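Local structure of solute-binding protein (Thermoactinomyces vulgaris, 2ZYO) at residues A[284-287]-A[288-292]; A[318-322]-A[323-327]; A[86-90]-A[91-95]. The protein binds maltotetraose and probably delivers cyclodextrins and maltodextrins to a membrane transporter for carbohydrate uptake. All blocks are in the same frame, centred on the assembly; numbering follows the deposited sequence.

Contact 1: A[284-287]-A[288-292]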
# COMPACT_ATOMS: atom_id res chain seq x y z
N TRP A 284 -2.46 10.89 7.99
CA TRP A 284 -2.61 11.39 9.36
C TRP A 284 -4.05 11.18 9.79
O TRP A 284 -4.97 11.52 9.04
CB TRP A 284 -2.30 12.89 9.44
CG TRP A 284 -0.85 13.25 9.33
CD1 TRP A 284 -0.28 14.01 8.35
CD2 TRP A 284 0.20 12.89 10.23
NE1 TRP A 284 1.07 14.14 8.59
CE2 TRP A 284 1.39 13.46 9.73
CE3 TRP A 284 0.25 12.13 11.41
CZ2 TRP A 284 2.62 13.30 10.38
CZ3 TRP A 284 1.48 11.97 12.05
CH2 TRP A 284 2.65 12.55 11.53
N TYR A 285 -4.23 10.62 10.98
CA TYR A 285 -5.57 10.40 11.54
C TYR A 285 -5.73 11.17 12.84
O TYR A 285 -4.74 11.56 13.47
CB TYR A 285 -5.83 8.90 11.76
CG TYR A 285 -5.35 8.05 10.61
CD1 TYR A 285 -5.78 8.30 9.30
CD2 TYR A 285 -4.44 7.01 10.81
CE1 TYR A 285 -5.32 7.54 8.24
CE2 TYR A 285 -3.98 6.24 9.75
CZ TYR A 285 -4.43 6.51 8.47
OH TYR A 285 -3.98 5.75 7.41
N LEU A 286 -6.98 11.40 13.24
CA LEU A 286 -7.30 12.18 14.42
C LEU A 286 -7.80 11.27 15.54
O LEU A 286 -8.84 10.62 15.40
CB LEU A 286 -8.35 13.24 14.08
CG LEU A 286 -8.87 14.18 15.17
CD1 LEU A 286 -7.74 14.96 15.83
CD2 LEU A 286 -9.91 15.12 14.60
N SER A 287 -7.06 11.23 16.64
CA SER A 287 -7.42 10.41 17.78
C SER A 287 -8.79 10.80 18.32
O SER A 287 -9.10 11.99 18.45
CB SER A 287 -6.39 10.55 18.90
OG SER A 287 -6.85 9.96 20.10
N ALA A 288 -9.60 9.80 18.64
CA ALA A 288 -10.92 10.02 19.24
C ALA A 288 -10.79 10.65 20.63
O ALA A 288 -11.75 11.20 21.16
CB ALA A 288 -11.68 8.71 19.33
N TYR A 289 -9.58 10.57 21.20
CA TYR A 289 -9.32 11.08 22.54
C TYR A 289 -8.73 12.49 22.54
O TYR A 289 -8.48 13.06 23.60
CB TYR A 289 -8.39 10.11 23.29
CG TYR A 289 -8.98 8.73 23.40
CD1 TYR A 289 -9.88 8.41 24.41
CD2 TYR A 289 -8.67 7.74 22.47
CE1 TYR A 289 -10.44 7.15 24.51
CE2 TYR A 289 -9.22 6.47 22.55
CZ TYR A 289 -10.10 6.18 23.58
OH TYR A 289 -10.65 4.92 23.66
N SER A 290 -8.55 13.06 21.35
CA SER A 290 -8.07 14.43 21.24
C SER A 290 -9.10 15.40 21.78
O SER A 290 -10.29 15.31 21.45
CB SER A 290 -7.74 14.79 19.79
OG SER A 290 -7.33 16.15 19.71
N LYS A 291 -8.64 16.33 22.62
CA LYS A 291 -9.49 17.37 23.20
C LYS A 291 -9.57 18.58 22.27
O LYS A 291 -10.31 19.53 22.54
CB LYS A 291 -8.96 17.79 24.57
CG LYS A 291 -8.88 16.66 25.60
CD LYS A 291 -10.23 16.39 26.26
CE LYS A 291 -10.12 15.33 27.35
NZ LYS A 291 -9.10 15.64 28.40
N TYR A 292 -8.80 18.54 21.19
CA TYR A 292 -8.71 19.67 20.26
C TYR A 292 -8.88 19.24 18.80
O TYR A 292 -7.98 19.45 17.99
CB TYR A 292 -7.39 20.42 20.44
CG TYR A 292 -7.09 20.78 21.88
CD1 TYR A 292 -7.66 21.91 22.47
CD2 TYR A 292 -6.23 20.00 22.65
CE1 TYR A 292 -7.39 22.25 23.79
CE2 TYR A 292 -5.95 20.33 23.97
CZ TYR A 292 -6.53 21.45 24.53
OH TYR A 292 -6.26 21.77 25.84
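A type I beta turn from S287 to S290 leads the chain out of strand 278-287 toward helix 293-302. Its closing bond runs from S290 N to S287 O at 3.1 Å and is nearly straight at the hydrogen (163°). The donor nevertheless stands above the carbonyl plane rather than on a lone pair, with a C=O...N angle of 112°. A second grip comes from the S287 side chain. Its OG lies anti to the backbone N (chi1 169°), a rotation that turns it in over the turn, where it accepts the N-H of Y289 with 3.0 Å between OG and N. The same oxygen lies 3.5 Å from Y289 CB and meets the tyrosine ring at its edge, in the ring plane, 3.7 Å from CD2. In the fold, which belongs to the periplasmic binding protein class, strand 278-287 pairs antiparallel with strands 77-81 and 94-95, and from strand 94-95 Q95 NE2 gives S287 O a second donor. CB of S290 points back to the strand and makes a van der Waals contact with L286 CD1, 4.0 Å away. L286 extends this contact into the start of the following helix, touching P293, A296 and T297. The hydroxyl of S290 works in two directions: its OG accepts from Y292 N at 3.2 Å in an ST turn and also bonds to D76 OD1, just before strand 77-81, while Y292 itself occupies the N-cap position of helix 293-302.

Contact 2: A[318-322]-A[323-327]; sequences EIPPQ and KELLN
The backbone at Q322 leads into a short, weakly bonded helix, about 323-326: L326 N donates to Q322 O at 3.0 Å, with a C=O...N angle of 172°, nearly along the C=O axis. Just before it, P321 centres an inverse gamma turn, whose Q322 N to P320 O bond is weak. Two leucines of the helix then fold back over the incoming loop. L326, its CG anti to the carbonyl carbon (chi1 -69°), carries CD2 to within 3.6 Å of I319 CG2, the two side chains crossing at about a right angle. The same methyl, CD2, sits 3.5 Å from P320 O, and L326 CD1 approaches P321 CA at 4.1 Å. L325 also meets its partner crosswise, its CD1 lying 3.8 Å from CG of the P320 ring. CD1 of L325 is as close, 3.8 Å, to Q322 CB. Beyond the two segments, L309 touches both P320 and L325, and F313 touches P320, so helix 306-316 covers this patch, while E324 reaches K306 of that helix in a salt bridge. The contact therefore rests chiefly on methyl and ring packing, with one well-directed backbone bond tying the short helical turn to the loop before it.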
# COMPACT_ATOMS: atom_id res chain seq x y z
N GLU A 318 9.00 9.18 -0.67
CA GLU A 318 7.65 8.62 -0.70
C GLU A 318 6.73 9.53 -1.50
O GLU A 318 6.67 10.74 -1.27
CB GLU A 318 7.10 8.42 0.71
CG GLU A 318 7.94 7.49 1.60
CD GLU A 318 7.22 7.07 2.88
OE1 GLU A 318 6.42 7.86 3.42
OE2 GLU A 318 7.47 5.94 3.35
N ILE A 319 6.02 8.94 -2.46
CA ILE A 319 5.13 9.68 -3.36
C ILE A 319 3.94 10.28 -2.61
O ILE A 319 3.17 9.54 -2.00
CB ILE A 319 4.63 8.79 -4.51
CG1 ILE A 319 5.81 8.24 -5.32
CG2 ILE A 319 3.67 9.57 -5.43
CD1 ILE A 319 5.45 7.07 -6.21
N PRO A 320 3.79 11.61 -2.65
CA PRO A 320 2.61 12.21 -2.03
C PRO A 320 1.42 12.19 -2.99
O PRO A 320 1.54 12.68 -4.12
CB PRO A 320 3.05 13.65 -1.74
CG PRO A 320 4.10 13.94 -2.77
CD PRO A 320 4.67 12.63 -3.26
N PRO A 321 0.28 11.62 -2.57
CA PRO A 321 -0.87 11.56 -3.48
C PRO A 321 -1.62 12.90 -3.49
O PRO A 321 -2.81 12.96 -3.16
CB PRO A 321 -1.71 10.43 -2.91
CG PRO A 321 -1.40 10.41 -1.46
CD PRO A 321 -0.03 11.00 -1.27
N GLN A 322 -0.89 13.94 -3.88
CA GLN A 322 -1.38 15.30 -3.94
C GLN A 322 -1.45 15.65 -5.42
O GLN A 322 -0.46 15.52 -6.14
CB GLN A 322 -0.40 16.22 -3.20
CG GLN A 322 -1.01 17.45 -2.54
CD GLN A 322 -1.13 18.66 -3.47
OE1 GLN A 322 -1.64 19.70 -3.07
NE2 GLN A 322 -0.65 18.52 -4.71
N LYS A 323 -2.63 16.08 -5.88
CA LYS A 323 -2.92 16.21 -7.32
C LYS A 323 -1.88 17.01 -8.11
O LYS A 323 -1.39 16.54 -9.14
CB LYS A 323 -4.32 16.80 -7.55
CG LYS A 323 -5.46 15.85 -7.23
CD LYS A 323 -6.79 16.44 -7.68
CE LYS A 323 -7.95 15.50 -7.41
NZ LYS A 323 -9.25 16.15 -7.71
N GLU A 324 -1.56 18.21 -7.64
CA GLU A 324 -0.59 19.06 -8.31
C GLU A 324 0.81 18.45 -8.31
O GLU A 324 1.52 18.52 -9.32
CB GLU A 324 -0.55 20.46 -7.69
CG GLU A 324 -1.74 21.33 -8.03
CD GLU A 324 -1.46 22.80 -7.78
OE1 GLU A 324 -0.71 23.40 -8.57
OE2 GLU A 324 -1.98 23.34 -6.79
N LEU A 325 1.20 17.86 -7.18
CA LEU A 325 2.53 17.28 -7.04
C LEU A 325 2.74 16.07 -7.94
O LEU A 325 3.85 15.85 -8.44
CB LEU A 325 2.83 16.93 -5.58
CG LEU A 325 2.97 18.10 -4.61
CD1 LEU A 325 3.18 17.61 -3.19
CD2 LEU A 325 4.10 19.04 -5.02
N LEU A 326 1.68 15.30 -8.16
CA LEU A 326 1.72 14.14 -9.05
C LEU A 326 1.96 14.55 -10.51
O LEU A 326 2.45 13.75 -11.31
CB LEU A 326 0.44 13.30 -8.92
CG LEU A 326 0.24 12.55 -7.60
CD1 LEU A 326 -1.16 11.96 -7.53
CD2 LEU A 326 1.29 11.46 -7.42
N ASN A 327 1.61 15.79 -10.83
CA ASN A 327 1.80 16.34 -12.17
C ASN A 327 3.10 17.15 -12.30
O ASN A 327 3.43 17.65 -13.38
CB ASN A 327 0.59 17.20 -12.56
CG ASN A 327 -0.65 16.37 -12.84
OD1 ASN A 327 -1.66 16.48 -12.14
ND2 ASN A 327 -0.58 15.53 -13.86

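Contact 3: A[86-90]-A[91-95]; sequences GEAVT and KGLLQ
With CG anti to its carbonyl carbon (chi1 -55°), L94 swings CD1 against A88 CB, 3.8 Å away, while the corresponding rotation at K91 lays CG beside E87 O, the oxygen to which K91 N donates at 3.2 Å. Between them the chain leaves helix 85-90 through a Schellman motif. G92 is the first residue off the helix, and its positive phi of 74° reverses the backbone so that two N-H groups point back into the last turn. L93 N donates to A88 O at 2.9 Å, nearly in line with the carbonyl bond, and G92 N donates to V89 O at 3.1 Å from above the carbonyl plane. As is usual for this motif, an apolar contact flanks the cap, here A88 CB against L93 CB at 4.3 Å. T90, in the last turn, reaches back one turn: with chi1 at 56°, OG1 lies between backbone N and carbonyl carbon and donates to G86 O at 2.9 Å. T90 N reaches that oxygen from the other face of its plane. The chain then enters the short, weakly bonded strand of about 94-95, where L94 packs on V78, W80 and Y122, although its buried N has no partner in the model. On the helix, E87 OE2 makes a long, weak ion pair with R84, a residue of the glycan pocket. A single water ties helix to strand, donating to V89 O at 2.8 Å and to L94 O at 2.9 Å.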
# COMPACT_ATOMS: atom_id res chain seq x y z
N GLY A 86 -10.15 0.13 9.45
CA GLY A 86 -11.40 -0.47 9.90
C GLY A 86 -11.38 -0.89 11.35
O GLY A 86 -12.31 -0.60 12.10
N GLU A 87 -10.30 -1.57 11.75
CA GLU A 87 -10.08 -1.97 13.14
C GLU A 87 -10.09 -0.76 14.07
O GLU A 87 -10.71 -0.80 15.14
CB GLU A 87 -8.76 -2.73 13.27
CG GLU A 87 -8.77 -4.14 12.68
CD GLU A 87 -7.37 -4.64 12.35
OE1 GLU A 87 -6.48 -4.59 13.22
OE2 GLU A 87 -7.18 -5.11 11.20
N ALA A 88 -9.41 0.30 13.66
CA ALA A 88 -9.30 1.52 14.46
C ALA A 88 -10.64 2.25 14.62
O ALA A 88 -10.97 2.71 15.71
CB ALA A 88 -8.26 2.45 13.86
N VAL A 89 -11.39 2.34 13.53
CA VAL A 89 -12.67 3.05 13.52
C VAL A 89 -13.73 2.32 14.36
O VAL A 89 -14.40 2.94 15.19
CB VAL A 89 -13.19 3.29 12.07
CG1 VAL A 89 -14.63 3.81 12.08
CG2 VAL A 89 -12.28 4.28 11.34
N THR A 90 -13.86 1.01 14.14
CA THR A 90 -14.86 0.20 14.85
C THR A 90 -14.61 0.13 16.36
O THR A 90 -15.56 0.02 17.14
CB THR A 90 -14.96 -1.23 14.27
OG1 THR A 90 -13.67 -1.86 14.28
CG2 THR A 90 -15.48 -1.19 12.84
N LYS A 91 -13.34 0.20 16.76
CA LYS A 91 -12.95 0.16 18.18
C LYS A 91 -12.95 1.55 18.82
O LYS A 91 -12.67 1.70 20.02
CB LYS A 91 -11.58 -0.50 18.34
CG LYS A 91 -11.53 -1.97 17.93
CD LYS A 91 -12.01 -2.90 19.03
CE LYS A 91 -12.10 -4.33 18.54
NZ LYS A 91 -10.77 -4.88 18.11
N GLY A 92 -13.27 2.57 18.02
CA GLY A 92 -13.42 3.94 18.51
C GLY A 92 -12.12 4.64 18.85
O GLY A 92 -12.08 5.50 19.73
N LEU A 93 -11.04 4.26 18.16
CA LEU A 93 -9.74 4.89 18.35
C LEU A 93 -9.64 6.23 17.64
O LEU A 93 -8.91 7.13 18.08
CB LEU A 93 -8.61 3.98 17.83
CG LEU A 93 -7.96 3.00 18.80
CD1 LEU A 93 -6.85 2.26 18.08
CD2 LEU A 93 -7.41 3.72 20.02
N LEU A 94 -10.37 6.36 16.54
CA LEU A 94 -10.30 7.55 15.70
C LEU A 94 -11.65 8.23 15.58
O LEU A 94 -12.70 7.59 15.68
CB LEU A 94 -9.79 7.18 14.30
CG LEU A 94 -8.45 6.44 14.20
CD1 LEU A 94 -8.17 6.10 12.75
CD2 LEU A 94 -7.30 7.26 14.79
N GLN A 95 -11.62 9.55 15.38
CA GLN A 95 -12.82 10.31 15.09
C GLN A 95 -12.69 10.91 13.69
O GLN A 95 -11.57 11.15 13.22
CB GLN A 95 -13.06 11.40 16.14
CG GLN A 95 -11.93 12.40 16.29
CD GLN A 95 -12.28 13.51 17.27
OE1 GLN A 95 -13.28 14.21 17.10
NE2 GLN A 95 -11.46 13.68 18.30
O HOH W 1 -14.82 5.68 15.32

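Overall arrangement
Contacts 1 and 3 share a sheet and touch, their centres about 11 Å apart: strands 278-287 and 94-95 are neighbours, joined where L93 O faces A288 N and where A288 CB packs on G92 O. Both are partly buried exits, one from strand to loop and one from helix to strand, and both depend largely on hydrogen bonds to backbone groups. Contact 2 stands apart, its centre about 25 Å from contact 1 and 27 Å from contact 3. It is the most buried of the three and the most apolar, with a proline-rich loop packed under leucines of the helix it enters. The side chain of E87 in contact 3 is about 8 Å from a bound glucose, that of I319 in contact 2 about 13 Å.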